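Local coordinates for uncharacterized protein (Parabacteroides merdae, PDB 4R7F) that is of unknown function but has three immunoglobulin-like beta-sandwich domains, with an N-terminal region related to type 9 secretion system plug proteins, at residues I276-C281 with T286-Y291; S67-I72 with F110-N115; T179-F184 with N206-T211; V19-E24 with P29-G34. All blocks are in the same frame, centred on the assembly; numbering follows the deposited sequence.

Interaction 1. Residues I276-C281 with T286-Y291; sequences IRCSDC and TEADYY
Glu287 OE1 rests against Cys281, 3.5 Å from Cys281 CB and equally far from its CA, while the backbone N of Asp283 gives this same oxygen a hydrogen bond. The glutamate is long enough to do both: its chain runs extended beyond CG (chi2 175°), alongside the cystine, so that the carboxylate oxygen lies beside Cys281 CA and CB. Nearer the backbone, Glu287 CB packs 3.8 Å from Cys281 SG. The second sulfur, Cys278 SG, sits over the backbone of the next residue, 3.6 Å from Ala288 CA. It points there because chi1 of 39° sets it between the backbone N and the carbonyl carbon, the position from which it can also close the 2.1 Å bond between Cys278 SG and Cys281 SG. That disulfide spans a type II turn, whose closing bond from Cys281 N to Cys278 O is long at 3.3 Å. Ala288, the first residue to leave the helical conformation, turns its CB into the angle between Cys278 SG and Ile276 CG2, with Ala288 CB to Ile276 CG2 at 3.8 Å; a bare methyl fits beside both groups at normal packing distance. Beyond it, Lys340 of strand 332-340 touches both Ile276 and Ala288. The contact is therefore made by van der Waals packing, with a covalently locked turn lying against the end of helix 284-287, and the carboxylate's polar demand is met at least in part by a backbone N-H nearby.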
loop_
_atom_site.group_PDB
_atom_site.type_symbol
_atom_site.label_atom_id
_atom_site.label_comp_id
_atom_site.label_asym_id
_atom_site.label_seq_id
_atom_site.Cartn_x
_atom_site.Cartn_y
_atom_site.Cartn_z
ATOM N N ILE A 276 -0.422 -3.188 20.306
ATOM C CA ILE A 276 -0.708 -3.746 21.617
ATOM C C ILE A 276 -1.871 -4.741 21.483
ATOM O O ILE A 276 -2.945 -4.385 21.041
ATOM C CB ILE A 276 -1.035 -2.650 22.623
ATOM C CG1 ILE A 276 0.130 -1.644 22.748
ATOM C CG2 ILE A 276 -1.407 -3.267 23.962
ATOM C CD1 ILE A 276 1.475 -2.229 23.154
ATOM N N ARG A 277 -1.593 -5.987 21.877
ATOM C CA ARG A 277 -2.467 -7.137 21.656
ATOM C C ARG A 277 -2.164 -8.166 22.760
ATOM O O ARG A 277 -1.051 -8.224 23.278
ATOM C CB ARG A 277 -2.201 -7.782 20.276
ATOM C CG ARG A 277 -2.235 -6.858 19.058
ATOM C CD ARG A 277 -1.819 -7.595 17.783
ATOM N NE ARG A 277 -2.283 -6.954 16.546
ATOM C CZ ARG A 277 -1.594 -6.984 15.413
ATOM N NH1 ARG A 277 -0.429 -7.602 15.391
ATOM N NH2 ARG A 277 -2.048 -6.397 14.312
ATOM N N CYS A 278 -3.153 -8.966 23.138
ATOM C CA CYS A 278 -2.906 -10.128 23.993
ATOM C C CYS A 278 -3.972 -11.182 23.710
ATOM O O CYS A 278 -5.025 -10.835 23.176
ATOM C CB CYS A 278 -2.823 -9.758 25.480
ATOM S SG CYS A 278 -3.971 -8.504 26.037
ATOM N N SER A 279 -3.673 -12.453 24.012
ATOM C CA SER A 279 -4.572 -13.581 23.707
ATOM C C SER A 279 -5.922 -13.474 24.439
ATOM O O SER A 279 -5.961 -13.396 25.675
ATOM C CB SER A 279 -3.881 -14.904 24.057
ATOM O OG SER A 279 -3.002 -15.294 23.012
ATOM N N ASP A 280 -7.019 -13.451 23.679
ATOM C CA ASP A 280 -8.392 -13.369 24.241
ATOM C C ASP A 280 -8.674 -12.044 24.955
ATOM O O ASP A 280 -9.489 -11.992 25.882
ATOM C CB ASP A 280 -8.689 -14.530 25.222
ATOM C CG ASP A 280 -8.513 -15.913 24.597
ATOM O OD1 ASP A 280 -8.842 -16.106 23.402
ATOM O OD2 ASP A 280 -8.057 -16.819 25.327
ATOM N N CYS A 281 -7.990 -10.982 24.550
ATOM C CA CYS A 281 -8.223 -9.675 25.147
ATOM C C CYS A 281 -9.081 -8.924 24.181
ATOM O O CYS A 281 -8.738 -8.853 23.006
ATOM C CB CYS A 281 -6.930 -8.879 25.319
ATOM S SG CYS A 281 -5.727 -9.532 26.485
ATOM N N THR A 286 -6.126 -1.928 28.223
ATOM C CA THR A 286 -6.204 -2.133 29.691
ATOM C C THR A 286 -5.949 -3.575 30.174
ATOM O O THR A 286 -5.835 -3.828 31.369
ATOM C CB THR A 286 -7.569 -1.685 30.240
ATOM O OG1 THR A 286 -8.607 -2.387 29.557
ATOM C CG2 THR A 286 -7.769 -0.184 30.054
ATOM N N GLU A 287 -5.822 -4.516 29.251
ATOM C CA GLU A 287 -5.698 -5.930 29.594
ATOM C C GLU A 287 -4.292 -6.484 29.330
ATOM O O GLU A 287 -3.880 -7.501 29.915
ATOM C CB GLU A 287 -6.746 -6.734 28.822
ATOM C CG GLU A 287 -8.197 -6.429 29.195
ATOM C CD GLU A 287 -9.196 -7.174 28.305
ATOM O OE1 GLU A 287 -9.251 -6.938 27.085
ATOM O OE2 GLU A 287 -9.927 -8.019 28.823
ATOM N N ALA A 288 -3.534 -5.810 28.479
ATOM C CA ALA A 288 -2.165 -6.241 28.174
ATOM C C ALA A 288 -1.250 -5.943 29.342
ATOM O O ALA A 288 -1.310 -4.854 29.919
ATOM C CB ALA A 288 -1.672 -5.535 26.943
ATOM N N ASP A 289 -0.417 -6.910 29.689
ATOM C CA ASP A 289 0.492 -6.792 30.826
ATOM C C ASP A 289 1.845 -6.228 30.331
ATOM O O ASP A 289 2.049 -6.078 29.121
ATOM C CB ASP A 289 0.654 -8.197 31.473
ATOM C CG ASP A 289 1.093 -8.140 32.923
ATOM O OD1 ASP A 289 1.475 -7.036 33.395
ATOM O OD2 ASP A 289 1.072 -9.205 33.593
ATOM N N TYR A 290 2.750 -5.932 31.267
ATOM C CA TYR A 290 4.069 -5.379 30.984
ATOM C C TYR A 290 5.041 -6.432 31.450
ATOM O O TYR A 290 5.021 -6.809 32.620
ATOM C CB TYR A 290 4.351 -4.038 31.742
ATOM C CG TYR A 290 3.838 -2.771 31.034
ATOM C CD1 TYR A 290 2.539 -2.303 31.224
ATOM C CD2 TYR A 290 4.634 -2.079 30.158
ATOM C CE1 TYR A 290 2.064 -1.178 30.570
ATOM C CE2 TYR A 290 4.170 -0.952 29.489
ATOM C CZ TYR A 290 2.897 -0.503 29.689
ATOM O OH TYR A 290 2.474 0.615 29.015
ATOM N N TYR A 291 5.899 -6.887 30.535
ATOM C CA TYR A 291 6.905 -7.896 30.811
ATOM C C TYR A 291 8.270 -7.263 30.550
ATOM O O TYR A 291 8.371 -6.287 29.816
ATOM C CB TYR A 291 6.717 -9.127 29.911
ATOM C CG TYR A 291 5.419 -9.934 30.091
ATOM C CD1 TYR A 291 4.486 -9.648 31.101
ATOM C CD2 TYR A 291 5.133 -11.002 29.245
ATOM C CE1 TYR A 291 3.317 -10.397 31.243
ATOM C CE2 TYR A 291 3.976 -11.758 29.395
ATOM C CZ TYR A 291 3.070 -11.458 30.395
ATOM O OH TYR A 291 1.916 -12.206 30.525
#

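Interaction 2. Residues S67-I72 with F110-N115; sequences SQLSPI and FKVSGN
Two connections within the family's first domain meet here: the loop that enters the short helix 71-74, and the link between strands 109-110 and 114-122. Lys111 reaches across and gives a hydrogen bond from NZ to Ile72 O, at 2.7 Å. The donor lies in the carbonyl plane with a C=O...N angle of 153°, close to the direction in which the carbonyl points. The lysine gets there by full extension, with chi2, chi3 and chi4 all near 180°, and Lys111 CD passes 3.3 Å from Ile72 O. The Ile72 side chain starts off away from the link, but with CG1 anti to the backbone N (chi1 -161°) it swings CD1 round to within 3.7 Å of Lys111 NZ. Deeper in, two branched side chains cross at an angle, Leu69 CD1 being 4.1 Å from Val112 CG2; His59 and Tyr74 touch both of these side chains. Leu69 is presented by an ST turn in which its backbone N donates to Ser67 OG, 3.2 Å away and nearly straight at 164°. His59 ties the two connections together, since ND1 bonds Ser67 OG and NE2 bonds Ser113 O. The chemistry is thus layered: leucine and valine pack on the inner side, and at the exposed side the ammonium group of a long lysine meets a backbone carbonyl, with the end methyl of Ile72 beside it, so that one residue, Ile72, offers both a polar and an apolar surface to the same lysine tip.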
loop_
_atom_site.group_PDB
_atom_site.type_symbol
_atom_site.label_atom_id
_atom_site.label_comp_id
_atom_site.label_asym_id
_atom_site.label_seq_id
_atom_site.Cartn_x
_atom_site.Cartn_y
_atom_site.Cartn_z
ATOM N N SER A 67 7.369 28.239 17.284
ATOM C CA SER A 67 7.123 29.404 16.454
ATOM C C SER A 67 6.940 30.623 17.377
ATOM O O SER A 67 6.881 30.484 18.595
ATOM C CB SER A 67 5.904 29.182 15.559
ATOM O OG SER A 67 4.709 29.343 16.282
ATOM N N GLN A 68 6.838 31.803 16.786
ATOM C CA GLN A 68 6.565 33.019 17.550
ATOM C C GLN A 68 5.058 33.234 17.830
ATOM O O GLN A 68 4.673 34.247 18.381
ATOM C CB GLN A 68 7.166 34.224 16.817
ATOM C CG GLN A 68 6.365 34.643 15.600
ATOM C CD GLN A 68 7.057 35.723 14.790
ATOM O OE1 GLN A 68 7.147 36.886 15.210
ATOM N NE2 GLN A 68 7.541 35.349 13.613
ATOM N N LEU A 69 4.201 32.290 17.473
ATOM C CA LEU A 69 2.778 32.495 17.636
ATOM C C LEU A 69 2.414 32.373 19.094
ATOM O O LEU A 69 3.034 31.588 19.807
ATOM C CB LEU A 69 1.951 31.482 16.844
ATOM C CG LEU A 69 2.106 31.444 15.338
ATOM C CD1 LEU A 69 1.047 30.521 14.800
ATOM C CD2 LEU A 69 1.897 32.835 14.769
ATOM N N SER A 70 1.412 33.160 19.516
ATOM C CA SER A 70 0.826 33.063 20.857
ATOM C C SER A 70 -0.394 32.142 20.790
ATOM O O SER A 70 -1.016 32.026 19.744
ATOM C CB SER A 70 0.403 34.445 21.380
ATOM O OG SER A 70 1.465 35.387 21.336
ATOM N N PRO A 71 -0.743 31.476 21.907
ATOM C CA PRO A 71 -1.854 30.529 21.891
ATOM C C PRO A 71 -3.134 30.996 21.227
ATOM O O PRO A 71 -3.800 30.194 20.560
ATOM C CB PRO A 71 -2.110 30.271 23.372
ATOM C CG PRO A 71 -0.776 30.425 24.004
ATOM C CD PRO A 71 -0.110 31.539 23.242
ATOM N N ILE A 72 -3.492 32.264 21.382
ATOM C CA ILE A 72 -4.767 32.737 20.786
ATOM C C ILE A 72 -4.701 32.721 19.249
ATOM O O ILE A 72 -5.717 32.500 18.584
ATOM C CB ILE A 72 -5.248 34.111 21.361
ATOM C CG1 ILE A 72 -6.760 34.318 21.093
ATOM C CG2 ILE A 72 -4.386 35.284 20.877
ATOM C CD1 ILE A 72 -7.666 33.255 21.719
ATOM N N PHE A 110 -7.783 23.820 16.630
ATOM C CA PHE A 110 -6.638 24.521 16.077
ATOM C C PHE A 110 -7.099 25.542 15.055
ATOM O O PHE A 110 -8.042 25.301 14.317
ATOM C CB PHE A 110 -5.686 23.533 15.407
ATOM C CG PHE A 110 -5.267 22.403 16.301
ATOM C CD1 PHE A 110 -4.456 22.635 17.377
ATOM C CD2 PHE A 110 -5.694 21.111 16.055
ATOM C CE1 PHE A 110 -4.083 21.605 18.212
ATOM C CE2 PHE A 110 -5.303 20.076 16.867
ATOM C CZ PHE A 110 -4.504 20.328 17.956
ATOM N N LYS A 111 -6.408 26.670 15.007
ATOM C CA LYS A 111 -6.745 27.725 14.096
ATOM C C LYS A 111 -5.844 27.771 12.884
ATOM O O LYS A 111 -6.200 28.417 11.923
ATOM C CB LYS A 111 -6.652 29.068 14.805
ATOM C CG LYS A 111 -7.743 29.296 15.819
ATOM C CD LYS A 111 -7.512 30.599 16.543
ATOM C CE LYS A 111 -8.690 30.878 17.453
ATOM N NZ LYS A 111 -8.381 32.027 18.329
ATOM N N VAL A 112 -4.662 27.148 12.935
ATOM C CA VAL A 112 -3.701 27.246 11.820
ATOM C C VAL A 112 -3.048 25.898 11.590
ATOM O O VAL A 112 -3.067 25.019 12.445
ATOM C CB VAL A 112 -2.574 28.292 12.048
ATOM C CG1 VAL A 112 -3.124 29.732 12.070
ATOM C CG2 VAL A 112 -1.804 27.976 13.323
ATOM N N SER A 113 -2.443 25.751 10.426
ATOM C CA SER A 113 -1.747 24.541 10.124
ATOM C C SER A 113 -0.369 24.578 10.769
ATOM O O SER A 113 0.036 25.585 11.343
ATOM C CB SER A 113 -1.637 24.397 8.608
ATOM O OG SER A 113 -0.738 25.337 8.083
ATOM N N GLY A 114 0.369 23.494 10.623
ATOM C CA GLY A 114 1.772 23.466 11.047
ATOM C C GLY A 114 2.067 22.321 11.988
ATOM O O GLY A 114 1.272 21.361 12.120
ATOM N N ASN A 115 3.213 22.438 12.652
ATOM C CA ASN A 115 3.687 21.423 13.568
ATOM C C ASN A 115 3.214 21.727 15.004
ATOM O O ASN A 115 3.362 22.862 15.473
ATOM C CB ASN A 115 5.198 21.387 13.501
ATOM C CG ASN A 115 5.714 20.743 12.228
ATOM O OD1 ASN A 115 4.993 20.009 11.555
ATOM N ND2 ASN A 115 6.965 21.046 11.873
#

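Interaction 3. Residues T179-F184 with N206-T211; sequences TDLKIF and NQISYT
Leu181 CD1 and Ile208 CD1 reach toward each other tip to tip and meet at 4.1 Å. Leu181 CD1 also lies 3.5 Å from Tyr210 OH, the leucine chain crossing that of the tyrosine at an angle. Ile183 approaches Tyr210 from the opposite direction: its CD1 comes 3.8 Å from Tyr210 CZ and its CG1 follows slightly farther off, so the phenol end of the ring is covered obliquely by the isoleucine. Tyr210 CG stands anti to the carbonyl carbon (chi1 -63°), sending the ring across the interface, and the length of the tyrosine carries its OH to both Leu181 and Ile183. These two, separated by one residue on their strand, turn to the same side and receive it together, while Lys182 between them turns away and forms a salt bridge with Asp388. In the next shell, Ile167 touches Leu181, Ile183 and Tyr210, and the ring of Phe165 meets that of Tyr210, their planes about 15° apart. Farther out, Asn206 is hydrogen-bonded through its O to Tyr212 OH of the second subunit, and Gln207 packs on Thr211 of that chain. The axes of strands 181-184 and 207-210 pass 11.7 Å apart at -41°, too far for backbone pairing. This is face-to-face packing of two sheets, strand 181-187 belonging to one and strand 207-219 to the other, with a buried apolar interior as in an immunoglobulin-like beta-sandwich.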
loop_
_atom_site.group_PDB
_atom_site.type_symbol
_atom_site.label_atom_id
_atom_site.label_comp_id
_atom_site.label_asym_id
_atom_site.label_seq_id
_atom_site.Cartn_x
_atom_site.Cartn_y
_atom_site.Cartn_z
ATOM N N THR A 179 12.793 29.871 -2.031
ATOM C CA THR A 179 12.978 30.630 -0.796
ATOM C C THR A 179 11.853 30.356 0.187
ATOM O O THR A 179 12.097 30.256 1.358
ATOM C CB THR A 179 12.870 32.164 -1.041
ATOM O OG1 THR A 179 13.325 32.499 -2.346
ATOM C CG2 THR A 179 13.678 32.909 -0.046
ATOM N N ASP A 180 10.600 30.317 -0.281
ATOM C CA ASP A 180 9.428 30.303 0.623
ATOM C C ASP A 180 8.939 28.915 1.052
ATOM O O ASP A 180 8.049 28.829 1.897
ATOM C CB ASP A 180 8.241 30.998 -0.028
ATOM C CG ASP A 180 8.520 32.436 -0.403
ATOM O OD1 ASP A 180 9.532 33.040 0.044
ATOM O OD2 ASP A 180 7.696 32.943 -1.177
ATOM N N LEU A 181 9.464 27.846 0.451
ATOM C CA LEU A 181 9.107 26.471 0.872
ATOM C C LEU A 181 10.210 25.900 1.748
ATOM O O LEU A 181 11.380 26.163 1.507
ATOM C CB LEU A 181 8.945 25.558 -0.349
ATOM C CG LEU A 181 7.797 25.915 -1.302
ATOM C CD1 LEU A 181 7.674 24.807 -2.329
ATOM C CD2 LEU A 181 6.483 26.122 -0.551
ATOM N N LYS A 182 9.836 25.143 2.777
ATOM C CA LYS A 182 10.790 24.335 3.516
ATOM C C LYS A 182 10.240 22.910 3.454
ATOM O O LYS A 182 9.094 22.675 3.847
ATOM C CB LYS A 182 10.882 24.808 4.971
ATOM C CG LYS A 182 11.210 26.280 5.107
ATOM C CD LYS A 182 11.426 26.635 6.562
ATOM C CE LYS A 182 11.692 28.120 6.745
ATOM N NZ LYS A 182 10.628 28.767 7.540
ATOM N N ILE A 183 11.066 21.961 3.032
ATOM C CA ILE A 183 10.648 20.575 2.816
ATOM C C ILE A 183 11.382 19.647 3.782
ATOM O O ILE A 183 12.594 19.712 3.902
ATOM C CB ILE A 183 11.030 20.107 1.395
ATOM C CG1 ILE A 183 10.725 21.201 0.343
ATOM C CG2 ILE A 183 10.388 18.750 1.084
ATOM C CD1 ILE A 183 9.436 21.060 -0.391
ATOM N N PHE A 184 10.656 18.750 4.427
ATOM C CA PHE A 184 11.271 17.690 5.217
ATOM C C PHE A 184 10.807 16.364 4.692
ATOM O O PHE A 184 9.608 16.182 4.429
ATOM C CB PHE A 184 10.891 17.801 6.691
ATOM C CG PHE A 184 11.605 18.913 7.386
ATOM C CD1 PHE A 184 11.242 20.208 7.168
ATOM C CD2 PHE A 184 12.709 18.655 8.175
ATOM C CE1 PHE A 184 11.925 21.251 7.773
ATOM C CE2 PHE A 184 13.398 19.695 8.794
ATOM C CZ PHE A 184 13.000 20.995 8.587
ATOM N N ASN A 206 3.274 26.147 -12.275
ATOM C CA ASN A 206 2.341 25.253 -11.604
ATOM C C ASN A 206 2.971 23.896 -11.221
ATOM O O ASN A 206 2.259 22.895 -10.980
ATOM C CB ASN A 206 1.103 25.031 -12.481
ATOM C CG ASN A 206 1.442 24.544 -13.887
ATOM O OD1 ASN A 206 2.509 23.947 -14.108
ATOM N ND2 ASN A 206 0.516 24.786 -14.860
ATOM N N GLN A 207 4.296 23.863 -11.150
ATOM C CA GLN A 207 4.968 22.623 -10.794
ATOM C C GLN A 207 6.365 22.866 -10.362
ATOM O O GLN A 207 7.095 23.537 -11.053
ATOM C CB GLN A 207 5.007 21.645 -11.949
ATOM C CG GLN A 207 5.347 20.277 -11.433
ATOM C CD GLN A 207 5.172 19.191 -12.480
ATOM O OE1 GLN A 207 5.819 19.235 -13.547
ATOM N NE2 GLN A 207 4.330 18.188 -12.171
ATOM N N ILE A 208 6.706 22.337 -9.196
ATOM C CA ILE A 208 8.030 22.470 -8.632
ATOM C C ILE A 208 8.596 21.079 -8.479
ATOM O O ILE A 208 8.039 20.260 -7.765
ATOM C CB ILE A 208 7.997 23.169 -7.269
ATOM C CG1 ILE A 208 7.200 24.478 -7.365
ATOM C CG2 ILE A 208 9.426 23.493 -6.796
ATOM C CD1 ILE A 208 6.323 24.748 -6.161
ATOM N N SER A 209 9.702 20.811 -9.152
ATOM C CA SER A 209 10.239 19.456 -9.191
ATOM C C SER A 209 11.485 19.322 -8.324
ATOM O O SER A 209 12.399 20.156 -8.433
ATOM C CB SER A 209 10.529 19.058 -10.647
ATOM O OG SER A 209 11.200 17.806 -10.707
ATOM N N TYR A 210 11.498 18.306 -7.449
ATOM C CA TYR A 210 12.664 18.003 -6.591
ATOM C C TYR A 210 13.093 16.608 -6.942
ATOM O O TYR A 210 12.964 15.676 -6.169
ATOM C CB TYR A 210 12.330 18.041 -5.091
ATOM C CG TYR A 210 11.890 19.377 -4.595
ATOM C CD1 TYR A 210 10.600 19.822 -4.803
ATOM C CD2 TYR A 210 12.775 20.229 -3.951
ATOM C CE1 TYR A 210 10.191 21.080 -4.376
ATOM C CE2 TYR A 210 12.363 21.473 -3.489
ATOM C CZ TYR A 210 11.074 21.902 -3.708
ATOM O OH TYR A 210 10.658 23.152 -3.258
ATOM N N THR A 211 13.536 16.465 -8.158
ATOM C CA THR A 211 13.855 15.181 -8.731
ATOM C C THR A 211 15.329 15.217 -9.036
ATOM O O THR A 211 15.828 16.252 -9.399
ATOM C CB THR A 211 13.031 14.972 -10.005
ATOM O OG1 THR A 211 11.647 14.968 -9.646
ATOM C CG2 THR A 211 13.333 13.655 -10.620
#

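Interaction 4. Residues V19-E24 with P29-G34; sequences VKVAGE and PYIALG
Val21 ends a strand of one sheet of an immunoglobulin-like sandwich and meets Tyr30 and Ile31 of a strand in another: strand 14-21 pairs with strand 39-46, whereas strand 30-32 runs parallel to strand 129-138. Such a change of sheet within the first stretch of chain resembles the split A strand of immunoglobulin-like domains. From CB the valine forks. CG1, anti to the backbone N (chi1 172°), leads off on one side, and CG2, beside that N, does the touching. Val21 CG2 comes 3.6 Å from Tyr30 O, a methyl against a carbonyl oxygen. Val21 CG2 also lies 4.1 Å from Ile31 CG2, the two side chains crossing at an angle. Branching at CB suits this place because it sets a methyl close to the backbone, where it can reach Tyr30 O and Ile31 CG2 at once. Two residues earlier, Val19 CG1 approaches Pro29 CB at 4.3 Å, so the two valines meet successive parts of the second segment. Ile31 also lies on Ile39, which Val19 touches as well, and the three make an apolar patch. The Tyr30 side chain sets out away from residues 19-24, and its OH is hydrogen-bonded to Thr395 OG1. After Val21 the chain reverses in a type II turn, with Gly23 at the position where the positive phi of 87° suits glycine. The turn is closed by the backbone bond from Glu24 N to Val21 O, 3.0 Å long.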
loop_
_atom_site.group_PDB
_atom_site.type_symbol
_atom_site.label_atom_id
_atom_site.label_comp_id
_atom_site.label_asym_id
_atom_site.label_seq_id
_atom_site.Cartn_x
_atom_site.Cartn_y
_atom_site.Cartn_z
ATOM N N VAL A 19 1.245 8.029 19.246
ATOM C CA VAL A 19 0.657 9.109 18.485
ATOM C C VAL A 19 0.236 8.572 17.102
ATOM O O VAL A 19 1.066 8.167 16.292
ATOM C CB VAL A 19 1.672 10.241 18.333
ATOM C CG1 VAL A 19 1.057 11.408 17.566
ATOM C CG2 VAL A 19 2.182 10.652 19.710
ATOM N N LYS A 20 -1.071 8.564 16.872
ATOM C CA LYS A 20 -1.642 7.966 15.677
ATOM C C LYS A 20 -2.946 8.668 15.348
ATOM O O LYS A 20 -3.407 9.519 16.105
ATOM C CB LYS A 20 -1.848 6.464 15.879
ATOM C CG LYS A 20 -2.543 6.094 17.175
ATOM C CD LYS A 20 -3.988 5.678 16.949
ATOM C CE LYS A 20 -4.133 4.177 16.744
ATOM N NZ LYS A 20 -5.556 3.851 16.485
ATOM N N VAL A 21 -3.517 8.369 14.185
ATOM C CA VAL A 21 -4.796 8.949 13.844
ATOM C C VAL A 21 -5.860 8.098 14.519
ATOM O O VAL A 21 -5.866 6.883 14.355
ATOM C CB VAL A 21 -5.020 9.016 12.340
ATOM C CG1 VAL A 21 -6.453 9.438 12.046
ATOM C CG2 VAL A 21 -4.052 9.986 11.713
ATOM N N ALA A 22 -6.721 8.746 15.309
ATOM C CA ALA A 22 -7.763 8.060 16.064
ATOM C C ALA A 22 -8.553 7.174 15.106
ATOM O O ALA A 22 -8.927 7.598 13.996
ATOM C CB ALA A 22 -8.685 9.060 16.740
ATOM N N GLY A 23 -8.735 5.920 15.505
ATOM C CA GLY A 23 -9.456 4.948 14.671
ATOM C C GLY A 23 -8.668 4.168 13.621
ATOM O O GLY A 23 -9.215 3.252 13.039
ATOM N N GLU A 24 -7.401 4.508 13.370
ATOM C CA GLU A 24 -6.619 3.857 12.308
ATOM C C GLU A 24 -5.645 2.816 12.886
ATOM O O GLU A 24 -5.029 3.032 13.919
ATOM C CB GLU A 24 -5.846 4.898 11.457
ATOM C CG GLU A 24 -6.653 5.749 10.485
ATOM C CD GLU A 24 -7.551 4.922 9.551
ATOM O OE1 GLU A 24 -7.045 4.048 8.791
ATOM O OE2 GLU A 24 -8.787 5.147 9.579
ATOM N N PRO A 29 1.415 10.557 11.677
ATOM C CA PRO A 29 1.079 11.567 12.682
ATOM C C PRO A 29 0.738 12.922 12.065
ATOM O O PRO A 29 1.410 13.906 12.336
ATOM C CB PRO A 29 2.371 11.646 13.505
ATOM C CG PRO A 29 3.460 11.390 12.487
ATOM C CD PRO A 29 2.881 10.431 11.488
ATOM N N TYR A 30 -0.246 12.936 11.181
ATOM C CA TYR A 30 -0.817 14.171 10.686
ATOM C C TYR A 30 -2.292 14.036 10.368
ATOM O O TYR A 30 -2.795 12.944 10.002
ATOM C CB TYR A 30 -0.053 14.731 9.464
ATOM C CG TYR A 30 0.202 13.767 8.335
ATOM C CD1 TYR A 30 -0.759 13.521 7.361
ATOM C CD2 TYR A 30 1.431 13.123 8.214
ATOM C CE1 TYR A 30 -0.516 12.631 6.301
ATOM C CE2 TYR A 30 1.690 12.228 7.166
ATOM C CZ TYR A 30 0.714 11.970 6.215
ATOM O OH TYR A 30 0.994 11.110 5.163
ATOM N N ILE A 31 -2.966 15.178 10.502
ATOM C CA ILE A 31 -4.355 15.344 10.104
ATOM C C ILE A 31 -4.576 16.662 9.356
ATOM O O ILE A 31 -3.742 17.567 9.393
ATOM C CB ILE A 31 -5.277 15.279 11.322
ATOM C CG1 ILE A 31 -4.926 16.350 12.349
ATOM C CG2 ILE A 31 -5.143 13.913 11.980
ATOM C CD1 ILE A 31 -5.931 16.465 13.488
ATOM N N ALA A 32 -5.702 16.756 8.655
ATOM C CA ALA A 32 -6.058 17.975 7.926
ATOM C C ALA A 32 -6.745 18.939 8.852
ATOM O O ALA A 32 -7.519 18.511 9.700
ATOM C CB ALA A 32 -6.978 17.656 6.765
ATOM N N LEU A 33 -6.448 20.234 8.687
ATOM C CA LEU A 33 -7.002 21.316 9.509
ATOM C C LEU A 33 -8.544 21.358 9.508
ATOM O O LEU A 33 -9.176 21.408 10.571
ATOM C CB LEU A 33 -6.452 22.647 8.999
ATOM C CG LEU A 33 -6.911 23.921 9.676
ATOM C CD1 LEU A 33 -6.453 23.964 11.122
ATOM C CD2 LEU A 33 -6.348 25.096 8.903
ATOM N N GLY A 34 -9.150 21.324 8.323
ATOM C CA GLY A 34 -10.625 21.325 8.226
ATOM C C GLY A 34 -11.331 20.010 8.574
ATOM O O GLY A 34 -12.531 20.004 8.828
#

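Overall arrangement
Interaction 3 is the most buried of the four, all its touching residues enclosed between two sheets and its chemistry apolar apart from one phenol. Interaction 1 lies at the surface, about 45 Å from it between centres, and relies on a disulfide-locked turn. Interactions 2 and 4 are intermediate, partly buried and within the same plug-protein-related domain; both reach one mixed beta-sheet and they touch, Leu33 CD1 of 29-34 lying 3.8 Å from Val112 O. Of the four, interaction 2 is the one whose two segments are joined by a hydrogen bond, at its exposed side. Segment 206-211 of interaction 3 also meets the second subunit, whereas the segments of the other three touch no second chain.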